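Local coordinates for glycosylation Associate Protein 2 (Streptococcus agalactiae serotype V, PDB 6OYC), which probably takes part, as a component of the Gap123 complex, in the glycosylation and accessory Sec-dependent secretion of a serine-rich surface protein, at residues B[319-324]-B[508-513]; B[364-369]-B[504-509]. All blocks are in the same frame, centred on the assembly; numbering follows the deposited sequence.

Contact 1. Residues B[319-324]-B[508-513]; sequences MKTPFM and RMLSND
Leu510 projects from the C-terminal helix 495-514 into the bend formed by Met319 and Thr321, in a region whose mixed sheet and flanking helices belong to an alpha/beta-hydrolase-like fold. The bend links helix 313-318 to strand 323-327. At Lys320 the chain leaves helical geometry with a positive phi of 51°, and it then extends through Thr321 and Pro322 into the strand.

The closer packing lies on the Met319 side. CD1 of Leu510 rests 4.0 Å from CB of Met319, at the root of that side chain, and its approach to the backbone O of Met319 is almost the same, 3.9 Å. The methionine itself bends at chi2 (-94°), which carries its sulfur round beside the same methyl. Leu510 holds its branch beside its own backbone N (chi1 -63°) with the chain then extended, and this directs both methyls at the bend. No hydrogen bond joins the two segments, so the contact is one of van der Waals packing between buried groups. Pro296 touches both Thr321 and Leu510 and helps to enclose the leucine.

Two separate margins are exposed. On the bend side Lys320 leads its ammonium group away from the helix, while Arg508 and Asn512 lie on the face of helix 495-514 turned away from the bend. Arg516 touches both Leu510 and Pro322, and its NH1 makes a weak hydrogen bond to the carbonyl of Lys320. The packing itself is looser at the second leucine methyl, with CD2 of Leu510 lying 4.4 Å from OG1 of Thr321.

Contact 2. Residues B[364-369]-B[504-509]; sequences QLILSG and SQYRRM
The phenol ring of Tyr506 meets strand 365-370 with its hydroxyl end foremost. Ser368 OG lies at the ring edge, in its plane, whereas CG2 of Ile366 approaches obliquely, 4.1 Å from Tyr506 CE1. Phe502, one turn earlier in the helix, packs against the tyrosine in an edge-to-face (T-shaped) pair, and Ile390 and Thr298 of the neighbouring strands also touch it.

Helix 504-509 runs nearly antiparallel to strand 365-369, at 166°, and the axes are 11.6 Å apart. The alternation of the strand turns Ile366 and Ser368 toward the helix and Leu367 away. Ile366 sets CG2 anti to its backbone N, beside the tyrosine, and sends its other branch toward Met509. The ends of those two side chains face each other, but their exact placement is doubtful because the modelled methyls sit too close.

Tyr506 OH donates to Ser368 OG at a modelled 2.5 Å, a length too short to interpret closely. The serine hydroxyl sits between its backbone N and carbonyl carbon (chi1 56°), and it also hydrogen-bonds to the carbonyl O of Val299. Ser368 precedes Gly369, the first glycine of a GxSxG sequence that resembles a nucleophile elbow. Since a carbonyl can only accept, the serine probably donates to Val299 O and accepts from the tyrosine, a chain of bonds that would tie helix, central strand and neighbouring strand together.

Overall arrangement
Both contacts fasten helix 495-514 to the same side of the hydrolase-like sheet, and their centres are about 6 Å apart. Each is buried where it touches. Contact 2 is the more extensive, burying 203 Å² against 110 Å², and brings the helix over a central strand; contact 1 joins its later turns to the bend before strand 323-327, where Lys320 and Asp513 are exposed. Their chemistry differs accordingly: contact 1 is purely van der Waals, while contact 2 adds a buried hydroxyl pair to its apolar packing. The two meet directly where Met319 SD lies 3.7 Å from Tyr506 CB, so they form one continuous interface.

Contact 1. Residues B[319-324]-B[508-513]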
loop_
_atom_site.group_PDB
_atom_site.type_symbol
_atom_site.label_atom_id
_atom_site.label_comp_id
_atom_site.label_asym_id
_atom_site.label_seq_id
_atom_site.Cartn_x
_atom_site.Cartn_y
_atom_site.Cartn_z
ATOM N N MET B 319 -18.805 3.283 -2.125
ATOM C CA MET B 319 -19.261 4.662 -2.204
ATOM C C MET B 319 -19.398 5.169 -3.631
ATOM O O MET B 319 -19.828 6.313 -3.808
ATOM C CB MET B 319 -18.299 5.565 -1.440
ATOM C CG MET B 319 -17.921 5.023 -0.082
ATOM S SD MET B 319 -18.978 5.692 1.202
ATOM C CE MET B 319 -18.602 4.605 2.590
ATOM N N LYS B 320 -19.004 4.373 -4.630
ATOM C CA LYS B 320 -19.149 4.727 -6.043
ATOM C C LYS B 320 -18.577 6.115 -6.336
ATOM O O LYS B 320 -18.976 6.794 -7.285
ATOM C CB LYS B 320 -20.612 4.610 -6.485
ATOM C CG LYS B 320 -21.228 3.228 -6.209
ATOM C CD LYS B 320 -20.681 2.157 -7.172
ATOM C CE LYS B 320 -21.722 1.078 -7.498
ATOM N NZ LYS B 320 -21.869 0.819 -8.974
ATOM N N THR B 321 -17.624 6.537 -5.526
ATOM C CA THR B 321 -16.915 7.792 -5.683
ATOM C C THR B 321 -15.445 7.520 -6.009
ATOM O O THR B 321 -14.935 6.431 -5.723
ATOM C CB THR B 321 -17.045 8.608 -4.383
ATOM O OG1 THR B 321 -16.569 9.945 -4.578
ATOM C CG2 THR B 321 -16.259 7.948 -3.256
ATOM N N PRO B 322 -14.742 8.458 -6.647
ATOM C CA PRO B 322 -13.293 8.277 -6.825
ATOM C C PRO B 322 -12.619 8.210 -5.470
ATOM O O PRO B 322 -12.987 8.942 -4.547
ATOM C CB PRO B 322 -12.857 9.519 -7.608
ATOM C CG PRO B 322 -14.128 10.064 -8.215
ATOM C CD PRO B 322 -15.243 9.679 -7.303
ATOM N N PHE B 323 -11.630 7.316 -5.343
ATOM C CA PHE B 323 -11.061 7.084 -4.022
ATOM C C PHE B 323 -9.583 6.715 -4.073
ATOM O O PHE B 323 -9.063 6.189 -5.064
ATOM C CB PHE B 323 -11.847 6.013 -3.249
ATOM C CG PHE B 323 -11.695 4.602 -3.768
ATOM C CD1 PHE B 323 -12.520 4.126 -4.770
ATOM C CD2 PHE B 323 -10.762 3.728 -3.193
ATOM C CE1 PHE B 323 -12.420 2.821 -5.225
ATOM C CE2 PHE B 323 -10.648 2.407 -3.635
ATOM C CZ PHE B 323 -11.473 1.951 -4.656
ATOM N N MET B 324 -8.919 7.011 -2.967
ATOM C CA MET B 324 -7.509 6.746 -2.781
ATOM C C MET B 324 -7.342 6.039 -1.447
ATOM O O MET B 324 -8.019 6.382 -0.470
ATOM C CB MET B 324 -6.710 8.045 -2.814
ATOM C CG MET B 324 -5.223 7.887 -2.981
ATOM S SD MET B 324 -4.475 9.524 -3.139
ATOM C CE MET B 324 -2.730 9.158 -2.914
ATOM N N ARG B 508 -24.343 10.182 3.914
ATOM C CA ARG B 508 -25.130 11.394 4.099
ATOM C C ARG B 508 -24.393 12.630 3.605
ATOM O O ARG B 508 -25.034 13.617 3.230
ATOM C CB ARG B 508 -25.510 11.558 5.572
ATOM C CG ARG B 508 -24.593 12.497 6.342
ATOM C CD ARG B 508 -25.233 13.004 7.623
ATOM N NE ARG B 508 -24.653 14.277 8.055
ATOM C CZ ARG B 508 -25.306 15.435 8.041
ATOM N NH1 ARG B 508 -26.568 15.482 7.621
ATOM N NH2 ARG B 508 -24.702 16.547 8.447
ATOM N N MET B 509 -23.069 12.599 3.569
ATOM C CA MET B 509 -22.348 13.764 3.081
ATOM C C MET B 509 -22.198 13.763 1.562
ATOM O O MET B 509 -22.246 14.829 0.938
ATOM C CB MET B 509 -20.981 13.841 3.743
ATOM C CG MET B 509 -20.294 15.151 3.476
ATOM S SD MET B 509 -18.537 14.879 3.435
ATOM C CE MET B 509 -18.417 14.293 1.748
ATOM N N LEU B 510 -21.994 12.589 0.955
ATOM C CA LEU B 510 -22.018 12.510 -0.501
ATOM C C LEU B 510 -23.346 13.026 -1.053
ATOM O O LEU B 510 -23.378 13.637 -2.127
ATOM C CB LEU B 510 -21.760 11.067 -0.953
ATOM C CG LEU B 510 -20.409 10.409 -0.622
ATOM C CD1 LEU B 510 -20.426 8.964 -1.043
ATOM C CD2 LEU B 510 -19.238 11.124 -1.273
ATOM N N SER B 511 -24.441 12.823 -0.318
ATOM C CA SER B 511 -25.736 13.324 -0.765
ATOM C C SER B 511 -25.842 14.832 -0.587
ATOM O O SER B 511 -26.200 15.554 -1.525
ATOM C CB SER B 511 -26.861 12.629 -0.011
ATOM O OG SER B 511 -28.100 12.936 -0.615
ATOM N N ASN B 512 -25.519 15.323 0.612
ATOM C CA ASN B 512 -25.735 16.728 0.934
ATOM C C ASN B 512 -24.877 17.651 0.079
ATOM O O ASN B 512 -25.341 18.710 -0.359
ATOM C CB ASN B 512 -25.440 16.976 2.416
ATOM C CG ASN B 512 -26.482 16.379 3.331
ATOM O OD1 ASN B 512 -27.565 15.986 2.894
ATOM N ND2 ASN B 512 -26.159 16.302 4.611
ATOM N N ASP B 513 -23.613 17.286 -0.152
ATOM C CA ASP B 513 -22.641 18.232 -0.685
ATOM C C ASP B 513 -22.198 17.940 -2.109
ATOM O O ASP B 513 -21.511 18.779 -2.701
ATOM C CB ASP B 513 -21.391 18.295 0.215
ATOM C CG ASP B 513 -21.725 18.504 1.697
ATOM O OD1 ASP B 513 -22.901 18.745 2.022
ATOM O OD2 ASP B 513 -20.807 18.417 2.543
#

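Contact 2. Residues B[364-369]-B[504-509]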
loop_
_atom_site.group_PDB
_atom_site.type_symbol
_atom_site.label_atom_id
_atom_site.label_comp_id
_atom_site.label_asym_id
_atom_site.label_seq_id
_atom_site.Cartn_x
_atom_site.Cartn_y
_atom_site.Cartn_z
ATOM N N GLN B 364 -13.025 19.698 -3.227
ATOM C CA GLN B 364 -13.614 18.458 -3.708
ATOM C C GLN B 364 -12.842 17.240 -3.191
ATOM O O GLN B 364 -12.854 16.171 -3.810
ATOM C CB GLN B 364 -13.705 18.497 -5.233
ATOM C CG GLN B 364 -14.520 19.708 -5.735
ATOM C CD GLN B 364 -14.407 19.968 -7.231
ATOM O OE1 GLN B 364 -13.338 20.311 -7.742
ATOM N NE2 GLN B 364 -15.527 19.829 -7.939
ATOM N N LEU B 365 -12.201 17.385 -2.024
ATOM C CA LEU B 365 -11.364 16.357 -1.414
ATOM C C LEU B 365 -11.845 16.027 -0.002
ATOM O O LEU B 365 -12.134 16.931 0.787
ATOM C CB LEU B 365 -9.904 16.822 -1.361
ATOM C CG LEU B 365 -8.994 16.037 -0.418
ATOM C CD1 LEU B 365 -8.836 14.622 -0.954
ATOM C CD2 LEU B 365 -7.637 16.721 -0.254
ATOM N N ILE B 366 -11.905 14.734 0.329
ATOM C CA ILE B 366 -12.306 14.264 1.662
ATOM C C ILE B 366 -11.249 13.307 2.202
ATOM O O ILE B 366 -10.984 12.265 1.589
ATOM C CB ILE B 366 -13.674 13.564 1.636
ATOM C CG1 ILE B 366 -14.732 14.507 1.063
ATOM C CG2 ILE B 366 -14.055 13.065 3.042
ATOM C CD1 ILE B 366 -15.942 13.783 0.604
ATOM N N LEU B 367 -10.689 13.630 3.367
ATOM C CA LEU B 367 -9.731 12.771 4.057
ATOM C C LEU B 367 -10.413 12.067 5.223
ATOM O O LEU B 367 -11.212 12.674 5.937
ATOM C CB LEU B 367 -8.534 13.581 4.559
ATOM C CG LEU B 367 -7.824 14.363 3.458
ATOM C CD1 LEU B 367 -6.732 15.261 4.001
ATOM C CD2 LEU B 367 -7.265 13.420 2.405
ATOM N N SER B 368 -10.086 10.789 5.422
ATOM C CA SER B 368 -10.796 9.966 6.394
ATOM C C SER B 368 -9.888 8.877 6.954
ATOM O O SER B 368 -8.860 8.529 6.366
ATOM C CB SER B 368 -12.029 9.317 5.772
ATOM O OG SER B 368 -11.665 8.572 4.621
ATOM N N GLY B 369 -10.301 8.325 8.092
ATOM C CA GLY B 369 -9.610 7.192 8.685
ATOM C C GLY B 369 -10.126 6.899 10.079
ATOM O O GLY B 369 -10.914 7.652 10.660
ATOM N N SER B 504 -22.098 5.849 7.457
ATOM C CA SER B 504 -23.271 6.718 7.411
ATOM C C SER B 504 -22.862 8.171 7.217
ATOM O O SER B 504 -23.447 8.891 6.397
ATOM C CB SER B 504 -24.100 6.563 8.689
ATOM O OG SER B 504 -24.843 7.738 8.970
ATOM N N GLN B 505 -21.859 8.621 7.973
ATOM C CA GLN B 505 -21.364 9.978 7.798
ATOM C C GLN B 505 -20.884 10.216 6.374
ATOM O O GLN B 505 -21.033 11.321 5.842
ATOM C CB GLN B 505 -20.247 10.247 8.798
ATOM C CG GLN B 505 -20.284 11.633 9.384
ATOM C CD GLN B 505 -21.578 11.934 10.103
ATOM O OE1 GLN B 505 -22.227 11.038 10.648
ATOM N NE2 GLN B 505 -21.962 13.205 10.111
ATOM N N TYR B 506 -20.328 9.185 5.734
ATOM C CA TYR B 506 -19.918 9.311 4.341
ATOM C C TYR B 506 -21.125 9.438 3.413
ATOM O O TYR B 506 -21.174 10.338 2.565
ATOM C CB TYR B 506 -19.055 8.109 3.938
ATOM C CG TYR B 506 -17.586 8.421 3.741
ATOM C CD1 TYR B 506 -17.154 9.164 2.652
ATOM C CD2 TYR B 506 -16.628 7.959 4.639
ATOM C CE1 TYR B 506 -15.806 9.450 2.464
ATOM C CE2 TYR B 506 -15.269 8.240 4.460
ATOM C CZ TYR B 506 -14.867 8.981 3.368
ATOM O OH TYR B 506 -13.531 9.272 3.169
ATOM N N ARG B 507 -22.101 8.529 3.543
ATOM C CA ARG B 507 -23.199 8.485 2.581
ATOM C C ARG B 507 -24.075 9.726 2.688
ATOM O O ARG B 507 -24.496 10.287 1.666
ATOM C CB ARG B 507 -24.034 7.216 2.776
ATOM C CG ARG B 507 -23.718 6.094 1.786
ATOM C CD ARG B 507 -23.835 6.561 0.323
ATOM N NE ARG B 507 -23.796 5.435 -0.613
ATOM C CZ ARG B 507 -23.712 5.551 -1.934
ATOM N NH1 ARG B 507 -23.654 6.750 -2.496
ATOM N NH2 ARG B 507 -23.683 4.463 -2.693
ATOM N N ARG B 508 -24.343 10.182 3.914
ATOM C CA ARG B 508 -25.130 11.394 4.099
ATOM C C ARG B 508 -24.393 12.630 3.605
ATOM O O ARG B 508 -25.034 13.617 3.230
ATOM C CB ARG B 508 -25.510 11.558 5.572
ATOM C CG ARG B 508 -24.593 12.497 6.342
ATOM C CD ARG B 508 -25.233 13.004 7.623
ATOM N NE ARG B 508 -24.653 14.277 8.055
ATOM C CZ ARG B 508 -25.306 15.435 8.041
ATOM N NH1 ARG B 508 -26.568 15.482 7.621
ATOM N NH2 ARG B 508 -24.702 16.547 8.447
ATOM N N MET B 509 -23.069 12.599 3.569
ATOM C CA MET B 509 -22.348 13.764 3.081
ATOM C C MET B 509 -22.198 13.763 1.562
ATOM O O MET B 509 -22.246 14.829 0.938
ATOM C CB MET B 509 -20.981 13.841 3.743
ATOM C CG MET B 509 -20.294 15.151 3.476
ATOM S SD MET B 509 -18.537 14.879 3.435
ATOM C CE MET B 509 -18.417 14.293 1.748
#